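Local coordinates for protein adenosylmethionine-8-amino-7-oxononanoate aminotransferase (Methanocaldococcus jannaschii, PDB 6ZHK) that probably transfers an amino group from S-adenosylmethionine to 8-amino-7-oxononanoate in biotin biosynthesis, with pyridoxal phosphate as cofactor, at residues 36-41 with 48-53; 43-48 with 447-452; 370-375 with 393-398. One frame throughout, in Å; residues are numbered along the deposited sequence. Where two conformers were deposited one is given.

Overall arrangement
The three contacts run from an N-terminal hairpin to the C-terminal part of the chain. Contacts 1 and 2 share strand 46-49 and Ile-48. Their centres are 16 Å apart, and Ile-39 CD1 packs on Leu-47 CB at 3.8 Å. Contact 2 joins the hairpin turn to helix 447-463. That helix also leans on helix 366-376 of contact 3, where Ile-450 CG2 lies 3.7 Å from Phe-372 CA; these two centres are 15 Å apart. Contacts 1 and 3 do not touch, with nearest atoms about 18 Å apart. Contact 1 comes closest to a predicted site: the side chain of Leu-37 is about 9 Å from that of Arg-431, a probable substrate-binding residue.

Contact 1: residues 36-41 with 48-53; sequences NLIIER and IDIYGN
Arg-41 and Ile-48 meet because CG of Arg-41 stands between its backbone N and carbonyl carbon (chi1 75°). From CG to NE the chain is extended, and it carries the guanidinium across Ile-48. CG2 of Ile-48 lies over one face of that group, 3.7 Å from NH2 of Arg-41. The two segments belong to an antiparallel beta hairpin, strands 38-43 and 46-49, with a classic beta bulge. At the bulge, Glu-40 and Arg-41 both face Ile-48. Ile-48 O accepts from Glu-40 N at 2.9 Å and from Arg-41 N at 3.2 Å. Both bonds are nearly straight. Ile-48 N returns a bond to Arg-41 O. Further along, Ile-50 N makes a weak bond to Ile-38 O. CB of Glu-40 packs on CG2 of Ile-50, the two side chains crossing at about a right angle. NH1 of Arg-41 forms a salt bridge with OE2 of Glu-40, while OE1 of Glu-40 pairs with Lys-84 of the second subunit. Ile-38 and Ile-39 also pair with a strand of that subunit, so the sheet continues across the dimer interface. Asp-49 starts a type I turn that ends at Gly-52. A chi1 of 80° points its carboxylate into the turn, where OD1 accepts from Tyr-51 N as an Asx turn. OD2 serves the other strand through a water, which donates to OD2 of Asp-49 and accepts from Ile-38 N at 2.9 Å. With an alanine here, the amides of Tyr-51 and Asn-53 would probably lose their shared acceptor, and the water on Ile-38 N its mate. On OD1 of Asp-49, the Tyr-51 N and Asn-53 N donors arrive from opposite faces of the carboxylate plane, at 2.8 and 2.9 Å.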
loop_
_atom_site.group_PDB
_atom_site.type_symbol
_atom_site.label_atom_id
_atom_site.label_comp_id
_atom_site.label_asym_id
_atom_site.label_seq_id
_atom_site.Cartn_x
_atom_site.Cartn_y
_atom_site.Cartn_z
ATOM N N ASN A 36 -9.329 21.995 -13.437
ATOM C CA ASN A 36 -8.347 21.378 -12.557
ATOM C C ASN A 36 -7.041 21.184 -13.306
ATOM O O ASN A 36 -7.028 20.986 -14.507
ATOM C CB ASN A 36 -8.839 20.009 -12.034
ATOM C CG ASN A 36 -10.226 20.128 -11.429
ATOM O OD1 ASN A 36 -10.403 20.920 -10.518
ATOM N ND2 ASN A 36 -11.223 19.451 -11.974
ATOM N N LEU A 37 -5.915 21.220 -12.591
ATOM C CA LEU A 37 -4.604 21.034 -13.200
ATOM C C LEU A 37 -4.517 19.568 -13.601
ATOM O O LEU A 37 -4.793 18.710 -12.747
ATOM C CB LEU A 37 -3.616 21.304 -12.066
ATOM C CG LEU A 37 -2.231 21.839 -12.357
ATOM C CD1 LEU A 37 -2.275 23.139 -13.144
ATOM C CD2 LEU A 37 -1.565 22.078 -11.016
ATOM N N ILE A 38 -4.195 19.324 -14.887
ATOM C CA ILE A 38 -3.943 17.980 -15.406
ATOM C C ILE A 38 -2.496 17.956 -15.871
ATOM O O ILE A 38 -2.119 18.660 -16.804
ATOM C CB ILE A 38 -4.938 17.523 -16.508
ATOM C CG1 ILE A 38 -6.391 17.564 -16.041
ATOM C CG2 ILE A 38 -4.544 16.124 -17.013
ATOM C CD1 ILE A 38 -6.656 16.747 -14.802
ATOM N N ILE A 39 -1.652 17.207 -15.157
ATOM C CA ILE A 39 -0.226 17.304 -15.386
ATOM C C ILE A 39 0.176 16.312 -16.472
ATOM O O ILE A 39 -0.289 15.172 -16.497
ATOM C CB ILE A 39 0.546 17.125 -14.053
ATOM C CG1 ILE A 39 0.177 18.207 -13.037
ATOM C CG2 ILE A 39 2.041 17.062 -14.321
ATOM C CD1 ILE A 39 0.264 19.663 -13.618
ATOM N N GLU A 40 1.080 16.757 -17.352
ATOM C CA GLU A 40 1.517 15.980 -18.514
ATOM C C GLU A 40 3.002 15.671 -18.439
ATOM O O GLU A 40 3.458 14.657 -18.956
ATOM C CB GLU A 40 1.152 16.692 -19.832
ATOM C CG GLU A 40 0.999 15.675 -20.983
ATOM C CD GLU A 40 2.192 15.677 -21.897
ATOM O OE1 GLU A 40 2.255 14.836 -22.837
ATOM O OE2 GLU A 40 3.063 16.541 -21.669
ATOM N N ARG A 41 3.776 16.580 -17.852
ATOM C CA ARG A 41 5.185 16.283 -17.715
ATOM C C ARG A 41 5.705 17.196 -16.615
ATOM O O ARG A 41 4.948 17.930 -15.997
ATOM C CB ARG A 41 5.918 16.341 -19.081
ATOM C CG ARG A 41 6.164 17.744 -19.619
ATOM C CD ARG A 41 6.602 17.849 -21.094
ATOM N NE ARG A 41 6.296 19.205 -21.574
ATOM C CZ ARG A 41 5.261 19.612 -22.329
ATOM N NH1 ARG A 41 4.363 18.760 -22.802
ATOM N NH2 ARG A 41 5.149 20.900 -22.626
ATOM N N ILE A 48 4.204 20.546 -15.372
ATOM C CA ILE A 48 3.769 21.144 -16.625
ATOM C C ILE A 48 2.433 20.533 -17.020
ATOM O O ILE A 48 2.347 19.307 -17.128
ATOM C CB ILE A 48 4.850 20.879 -17.706
ATOM C CG1 ILE A 48 6.199 21.462 -17.232
ATOM C CG2 ILE A 48 4.407 21.464 -19.056
ATOM C CD1 ILE A 48 7.358 21.333 -18.246
ATOM N N ASP A 49 1.412 21.382 -17.197
ATOM C CA ASP A 49 0.098 20.880 -17.515
ATOM C C ASP A 49 -0.079 20.630 -19.009
ATOM O O ASP A 49 0.820 20.864 -19.812
ATOM C CB ASP A 49 -1.006 21.695 -16.852
ATOM C CG ASP A 49 -1.341 22.980 -17.578
ATOM O OD1 ASP A 49 -0.677 23.248 -18.600
ATOM O OD2 ASP A 49 -2.208 23.720 -17.068
ATOM N N ILE A 50 -1.255 20.127 -19.341
ATOM C CA ILE A 50 -1.575 19.695 -20.688
ATOM C C ILE A 50 -1.743 20.930 -21.583
ATOM O O ILE A 50 -1.863 20.750 -22.795
ATOM C CB ILE A 50 -2.856 18.835 -20.692
ATOM C CG1 ILE A 50 -4.080 19.610 -20.158
ATOM C CG2 ILE A 50 -2.639 17.464 -19.997
ATOM C CD1 ILE A 50 -5.432 18.843 -20.262
ATOM N N TYR A 51 -1.719 22.142 -21.004
ATOM C CA TYR A 51 -1.739 23.407 -21.763
ATOM C C TYR A 51 -0.311 23.933 -21.953
ATOM O O TYR A 51 -0.073 24.913 -22.670
ATOM C CB TYR A 51 -2.671 24.430 -21.093
ATOM C CG TYR A 51 -4.111 23.994 -21.127
ATOM C CD1 TYR A 51 -4.816 23.991 -22.324
ATOM C CD2 TYR A 51 -4.691 23.363 -20.034
ATOM C CE1 TYR A 51 -6.108 23.510 -22.410
ATOM C CE2 TYR A 51 -5.991 22.895 -20.096
ATOM C CZ TYR A 51 -6.693 22.958 -21.288
ATOM O OH TYR A 51 -7.968 22.502 -21.384
ATOM N N GLY A 52 0.660 23.241 -21.341
ATOM C CA GLY A 52 2.049 23.624 -21.457
ATOM C C GLY A 52 2.453 24.647 -20.396
ATOM O O GLY A 52 3.558 25.163 -20.471
ATOM N N ASN A 53 1.534 24.983 -19.480
ATOM C CA ASN A 53 1.803 25.925 -18.398
ATOM C C ASN A 53 2.640 25.266 -17.285
ATOM O O ASN A 53 2.458 24.099 -16.961
ATOM C CB ASN A 53 0.468 26.398 -17.842
ATOM C CG ASN A 53 -0.302 27.195 -18.866
ATOM O OD1 ASN A 53 0.282 28.022 -19.551
ATOM N ND2 ASN A 53 -1.563 26.878 -19.049
HETATM O O HOH W 1 -4.483 21.424 -16.915
#

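Contact 2: residues 43-48 with 447-452; sequences EGNYLI and EKEIIY
Asn-45 and Glu-449 make the direct hydrogen bond between the hairpin turn and the start of helix 447-463. ND2 of Asn-45 donates to OE1 of Glu-449 at 2.8 Å. OE1 uses its syn lone pair, the one on the side of OE2. The amide and carboxylate planes stand 76° apart, and OE1 lies somewhat out of the amide plane. OE1 also accepts from the backbone N of Thr-446, just ahead of the helix. The other end of the amide is held too, since OD1 of Asn-45 is hydrogen-bonded to Ser-444 OG. A water adds a second, indirect link. It accepts from Asn-45 N at 2.8 Å and donates to OE2 of Glu-449 at 3.0 Å. The carboxylate is thus gripped at both oxygens.

The remaining contact is with a ring. OE2 of Glu-449 approaches CE1 of Tyr-46 at 3.3 Å, at the ring edge and near its plane. The weakly positive C-H rim is likely to suit the negative oxygen. The Glu-449 chain is extended beyond CG (chi2 158°), which lets it reach from the helix to the turn. CG of Glu-449 passes OH of Tyr-46 at 3.7 Å.

Residues 43 to 46 form a type II' turn, with Gly-44 at positive phi, joining strands 38-43 and 46-49. Strand 54-57 flanks this hairpin, with Leu-56 against Asn-45 and Tyr-46. Away from the hairpin, Glu-447, Ile-450 and Ile-451 lean on helix 366-376.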
loop_
_atom_site.group_PDB
_atom_site.type_symbol
_atom_site.label_atom_id
_atom_site.label_comp_id
_atom_site.label_asym_id
_atom_site.label_seq_id
_atom_site.Cartn_x
_atom_site.Cartn_y
_atom_site.Cartn_z
ATOM N N GLU A 43 9.563 19.349 -15.263
ATOM C CA GLU A 43 10.943 19.690 -15.493
ATOM C C GLU A 43 11.480 20.469 -14.299
ATOM O O GLU A 43 10.905 21.467 -13.896
ATOM C CB GLU A 43 11.053 20.605 -16.721
ATOM C CG GLU A 43 12.510 20.811 -17.148
ATOM C CD GLU A 43 13.283 19.586 -17.639
ATOM O OE1 GLU A 43 12.659 18.684 -18.290
ATOM O OE2 GLU A 43 14.528 19.525 -17.377
ATOM N N GLY A 44 12.572 19.975 -13.706
ATOM C CA GLY A 44 13.123 20.587 -12.498
ATOM C C GLY A 44 12.034 20.672 -11.433
ATOM O O GLY A 44 11.283 19.710 -11.245
ATOM N N ASN A 45 11.869 21.854 -10.827
ATOM C CA ASN A 45 10.925 22.001 -9.741
ATOM C C ASN A 45 9.505 22.320 -10.210
ATOM O O ASN A 45 8.698 22.772 -9.395
ATOM C CB ASN A 45 11.446 22.998 -8.709
ATOM C CG ASN A 45 12.773 22.552 -8.138
ATOM O OD1 ASN A 45 12.958 21.346 -7.849
ATOM N ND2 ASN A 45 13.707 23.497 -7.967
ATOM N N TYR A 46 9.182 22.036 -11.484
ATOM C CA TYR A 46 7.952 22.527 -12.081
ATOM C C TYR A 46 7.114 21.409 -12.703
ATOM O O TYR A 46 7.643 20.523 -13.355
ATOM C CB TYR A 46 8.274 23.506 -13.229
ATOM C CG TYR A 46 8.777 24.798 -12.661
ATOM C CD1 TYR A 46 10.106 24.933 -12.256
ATOM C CD2 TYR A 46 7.886 25.832 -12.434
ATOM C CE1 TYR A 46 10.515 26.104 -11.625
ATOM C CE2 TYR A 46 8.297 27.023 -11.847
ATOM C CZ TYR A 46 9.616 27.157 -11.453
ATOM O OH TYR A 46 9.907 28.340 -10.830
ATOM N N LEU A 47 5.816 21.431 -12.396
ATOM C CA LEU A 47 4.807 20.570 -12.997
ATOM C C LEU A 47 4.337 21.290 -14.273
ATOM O O LEU A 47 4.048 22.491 -14.238
ATOM C CB LEU A 47 3.634 20.519 -12.009
ATOM C CG LEU A 47 3.997 19.803 -10.696
ATOM C CD1 LEU A 47 2.994 20.133 -9.575
ATOM C CD2 LEU A 47 4.116 18.270 -10.928
ATOM N N ILE A 48 4.204 20.546 -15.372
ATOM C CA ILE A 48 3.769 21.144 -16.625
ATOM C C ILE A 48 2.433 20.533 -17.020
ATOM O O ILE A 48 2.347 19.307 -17.128
ATOM C CB ILE A 48 4.850 20.879 -17.706
ATOM C CG1 ILE A 48 6.199 21.462 -17.232
ATOM C CG2 ILE A 48 4.407 21.464 -19.056
ATOM C CD1 ILE A 48 7.358 21.333 -18.246
ATOM N N GLU A 447 17.341 29.363 -4.533
ATOM C CA GLU A 447 17.148 30.553 -3.740
ATOM C C GLU A 447 16.221 31.526 -4.477
ATOM O O GLU A 447 15.376 32.152 -3.849
ATOM C CB GLU A 447 18.520 31.183 -3.445
ATOM C CG GLU A 447 19.378 30.328 -2.554
ATOM C CD GLU A 447 20.558 31.016 -1.882
ATOM O OE1 GLU A 447 20.687 32.267 -1.993
ATOM O OE2 GLU A 447 21.315 30.312 -1.196
ATOM N N LYS A 448 16.373 31.637 -5.794
ATOM C CA LYS A 448 15.504 32.521 -6.548
ATOM C C LYS A 448 14.052 32.075 -6.448
ATOM O O LYS A 448 13.155 32.928 -6.397
ATOM C CB LYS A 448 15.993 32.673 -8.003
ATOM C CG LYS A 448 17.251 33.527 -8.130
ATOM C CD LYS A 448 17.932 33.388 -9.497
ATOM C CE LYS A 448 19.151 34.310 -9.642
ATOM N NZ LYS A 448 19.783 34.084 -10.975
ATOM N N GLU A 449 13.822 30.751 -6.490
ATOM C CA GLU A 449 12.475 30.229 -6.417
ATOM C C GLU A 449 11.888 30.459 -5.023
ATOM O O GLU A 449 10.697 30.783 -4.884
ATOM C CB GLU A 449 12.457 28.748 -6.683
ATOM C CG GLU A 449 12.471 28.427 -8.185
ATOM C CD GLU A 449 12.980 27.034 -8.527
ATOM O OE1 GLU A 449 13.244 26.271 -7.621
ATOM O OE2 GLU A 449 13.147 26.720 -9.725
ATOM N N ILE A 450 12.755 30.369 -4.007
ATOM C CA ILE A 450 12.278 30.612 -2.655
ATOM C C ILE A 450 11.787 32.062 -2.544
ATOM O O ILE A 450 10.764 32.316 -1.909
ATOM C CB ILE A 450 13.407 30.318 -1.641
ATOM C CG1 ILE A 450 13.577 28.815 -1.402
ATOM C CG2 ILE A 450 13.080 30.970 -0.310
ATOM C CD1 ILE A 450 14.920 28.445 -0.747
ATOM N N ILE A 451 12.555 33.031 -3.087
ATOM C CA ILE A 451 12.226 34.450 -2.916
ATOM C C ILE A 451 10.959 34.732 -3.705
ATOM O O ILE A 451 10.042 35.357 -3.219
ATOM C CB ILE A 451 13.406 35.350 -3.336
ATOM C CG1 ILE A 451 14.588 35.269 -2.349
ATOM C CG2 ILE A 451 12.955 36.786 -3.584
ATOM C CD1 ILE A 451 15.982 35.499 -2.982
ATOM N N TYR A 452 10.875 34.160 -4.898
ATOM C CA TYR A 452 9.673 34.260 -5.711
ATOM C C TYR A 452 8.458 33.754 -4.932
ATOM O O TYR A 452 7.412 34.374 -4.917
ATOM C CB TYR A 452 9.825 33.541 -7.059
ATOM C CG TYR A 452 8.596 33.712 -7.914
ATOM C CD1 TYR A 452 8.352 34.901 -8.589
ATOM C CD2 TYR A 452 7.680 32.688 -8.061
ATOM C CE1 TYR A 452 7.199 35.109 -9.320
ATOM C CE2 TYR A 452 6.537 32.857 -8.834
ATOM C CZ TYR A 452 6.293 34.074 -9.466
ATOM O OH TYR A 452 5.166 34.278 -10.227
HETATM O O HOH W 2 13.463 24.145 -11.163
#

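Contact 3: residues 370-375 with 393-398; sequences KLFHKE and FMVGIE
The rings of Phe-372 and Phe-393 meet obliquely, with centroids 6.0 Å apart and planes at 47°. At the rim of the Phe-393 ring, near its plane, lies CD2 of Phe-372, which is 3.8 Å from CD1 of Phe-393. Toward the Phe-372 ring, CD1 of Phe-393 and CG2 of Val-395 both come in aslant. CE2 of Phe-372 touches CG2 of Val-395 at 3.7 Å. The two side chains run past one another, pointing opposite ways. Phe-372 reaches this place because its CG is anti to the backbone N (chi1 -172°), which throws the ring outward from the helix. Val-395 offers CG2, the branch beside its own backbone N. The His-373 ring stands more loosely by the same methyl, with NE2 of His-373 4.4 Å from CG2 of Val-395. NE2 is spoken for, as it is hydrogen-bonded to Gly-392 O in the turn before the strand.

The contact lays helix 366-376 against strand 394-399, the central strand of a three-stranded antiparallel sheet. Such a sheet with helices packed on it belongs to the C-terminal small domain of fold type I aminotransferases. Leu-439 of strand 436-439 and Cys-454 of helix 447-463 also touch Phe-372. No hydrogen bond crosses between residues 370-375 and 393-398. The join therefore rests on buried hydrocarbon surfaces, two rings and a methyl. With no polar bond between these segments, nothing directional sets the rotation of the Phe-372 ring here; apolar contact alone holds it against the strand.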
loop_
_atom_site.group_PDB
_atom_site.type_symbol
_atom_site.label_atom_id
_atom_site.label_comp_id
_atom_site.label_asym_id
_atom_site.label_seq_id
_atom_site.Cartn_x
_atom_site.Cartn_y
_atom_site.Cartn_z
ATOM N N LYS A 370 17.564 28.618 5.811
ATOM C CA LYS A 370 17.722 29.885 6.515
ATOM C C LYS A 370 17.115 31.026 5.691
ATOM O O LYS A 370 16.390 31.867 6.212
ATOM C CB LYS A 370 19.215 30.138 6.751
ATOM C CG LYS A 370 19.701 30.229 8.192
ATOM C CD LYS A 370 21.061 29.554 8.327
ATOM C CE LYS A 370 21.382 29.125 9.736
ATOM N NZ LYS A 370 22.149 27.860 9.690
ATOM N N LEU A 371 17.369 31.029 4.380
ATOM C CA LEU A 371 16.779 32.027 3.491
ATOM C C LEU A 371 15.251 31.936 3.467
ATOM O O LEU A 371 14.550 32.951 3.513
ATOM C CB LEU A 371 17.405 31.909 2.093
ATOM C CG LEU A 371 16.750 32.802 1.018
ATOM C CD1 LEU A 371 16.991 34.302 1.277
ATOM C CD2 LEU A 371 17.146 32.408 -0.398
ATOM N N PHE A 372 14.720 30.707 3.346
ATOM C CA PHE A 372 13.283 30.477 3.373
ATOM C C PHE A 372 12.641 31.082 4.638
ATOM O O PHE A 372 11.634 31.777 4.562
ATOM C CB PHE A 372 13.042 28.948 3.324
ATOM C CG PHE A 372 11.616 28.484 3.161
ATOM C CD1 PHE A 372 10.736 29.208 2.378
ATOM C CD2 PHE A 372 11.156 27.320 3.768
ATOM C CE1 PHE A 372 9.445 28.751 2.136
ATOM C CE2 PHE A 372 9.837 26.882 3.589
ATOM C CZ PHE A 372 8.987 27.601 2.770
ATOM N N HIS A 373 13.216 30.811 5.811
ATOM C CA HIS A 373 12.578 31.274 7.038
ATOM C C HIS A 373 12.630 32.800 7.109
ATOM O O HIS A 373 11.692 33.417 7.626
ATOM C CB HIS A 373 13.167 30.582 8.301
ATOM C CG HIS A 373 12.920 29.104 8.344
ATOM N ND1 HIS A 373 13.519 28.272 9.272
ATOM C CD2 HIS A 373 12.155 28.302 7.557
ATOM C CE1 HIS A 373 13.126 27.010 9.066
ATOM N NE2 HIS A 373 12.264 26.997 8.029
ATOM N N LYS A 374 13.738 33.386 6.645
ATOM C CA LYS A 374 13.917 34.835 6.637
ATOM C C LYS A 374 12.887 35.492 5.714
ATOM O O LYS A 374 12.253 36.480 6.089
ATOM C CB LYS A 374 15.363 35.151 6.240
ATOM C CG LYS A 374 15.615 36.631 5.992
ATOM C CD LYS A 374 17.068 36.977 5.844
ATOM C CE LYS A 374 17.670 36.757 4.472
ATOM N NZ LYS A 374 16.751 37.153 3.372
ATOM N N GLU A 375 12.612 34.866 4.557
ATOM C CA GLU A 375 11.663 35.371 3.563
ATOM C C GLU A 375 10.198 35.188 3.937
ATOM O O GLU A 375 9.328 35.878 3.394
ATOM C CB GLU A 375 11.941 34.803 2.166
ATOM C CG GLU A 375 13.281 35.201 1.576
ATOM C CD GLU A 375 13.463 36.711 1.359
ATOM O OE1 GLU A 375 12.621 37.312 0.663
ATOM O OE2 GLU A 375 14.414 37.290 1.959
ATOM N N PHE A 393 12.004 22.763 5.681
ATOM C CA PHE A 393 11.145 22.959 4.519
ATOM C C PHE A 393 9.728 22.405 4.743
ATOM O O PHE A 393 9.100 21.954 3.783
ATOM C CB PHE A 393 11.779 22.235 3.309
ATOM C CG PHE A 393 12.941 22.893 2.621
ATOM C CD1 PHE A 393 12.922 24.263 2.365
ATOM C CD2 PHE A 393 14.077 22.143 2.287
ATOM C CE1 PHE A 393 13.996 24.883 1.722
ATOM C CE2 PHE A 393 15.137 22.759 1.635
ATOM C CZ PHE A 393 15.089 24.116 1.352
ATOM N N MET A 394 9.254 22.322 6.004
ATOM C CA MET A 394 7.871 21.946 6.221
ATOM C C MET A 394 7.253 23.072 7.044
ATOM O O MET A 394 7.520 23.219 8.240
ATOM C CB MET A 394 7.804 20.650 7.045
ATOM C CG MET A 394 8.520 19.516 6.360
ATOM S SD MET A 394 8.457 17.948 7.291
ATOM C CE MET A 394 6.936 17.302 6.600
ATOM N N VAL A 395 6.412 23.871 6.399
ATOM C CA VAL A 395 5.956 25.129 6.970
ATOM C C VAL A 395 4.455 25.211 6.809
ATOM O O VAL A 395 3.903 24.809 5.781
ATOM C CB VAL A 395 6.697 26.328 6.320
ATOM C CG1 VAL A 395 5.988 27.668 6.560
ATOM C CG2 VAL A 395 8.123 26.403 6.810
ATOM N N GLY A 396 3.774 25.720 7.835
ATOM C CA GLY A 396 2.371 26.061 7.653
ATOM C C GLY A 396 2.140 27.550 7.911
ATOM O O GLY A 396 2.843 28.163 8.752
ATOM N N ILE A 397 1.186 28.117 7.159
ATOM C CA ILE A 397 0.768 29.506 7.379
ATOM C C ILE A 397 -0.725 29.499 7.628
ATOM O O ILE A 397 -1.513 29.219 6.714
ATOM C CB ILE A 397 1.146 30.459 6.217
ATOM C CG1 ILE A 397 2.636 30.417 5.954
ATOM C CG2 ILE A 397 0.643 31.894 6.465
ATOM C CD1 ILE A 397 3.019 29.333 4.968
ATOM N N GLU A 398 -1.071 29.757 8.898
ATOM C CA GLU A 398 -2.415 29.567 9.416
ATOM C C GLU A 398 -3.236 30.842 9.209
ATOM O O GLU A 398 -2.895 31.891 9.757
ATOM C CB GLU A 398 -2.432 29.152 10.898
ATOM C CG GLU A 398 -3.860 28.853 11.327
ATOM C CD GLU A 398 -4.108 28.019 12.580
ATOM O OE1 GLU A 398 -3.222 27.952 13.455
ATOM O OE2 GLU A 398 -5.220 27.457 12.684
#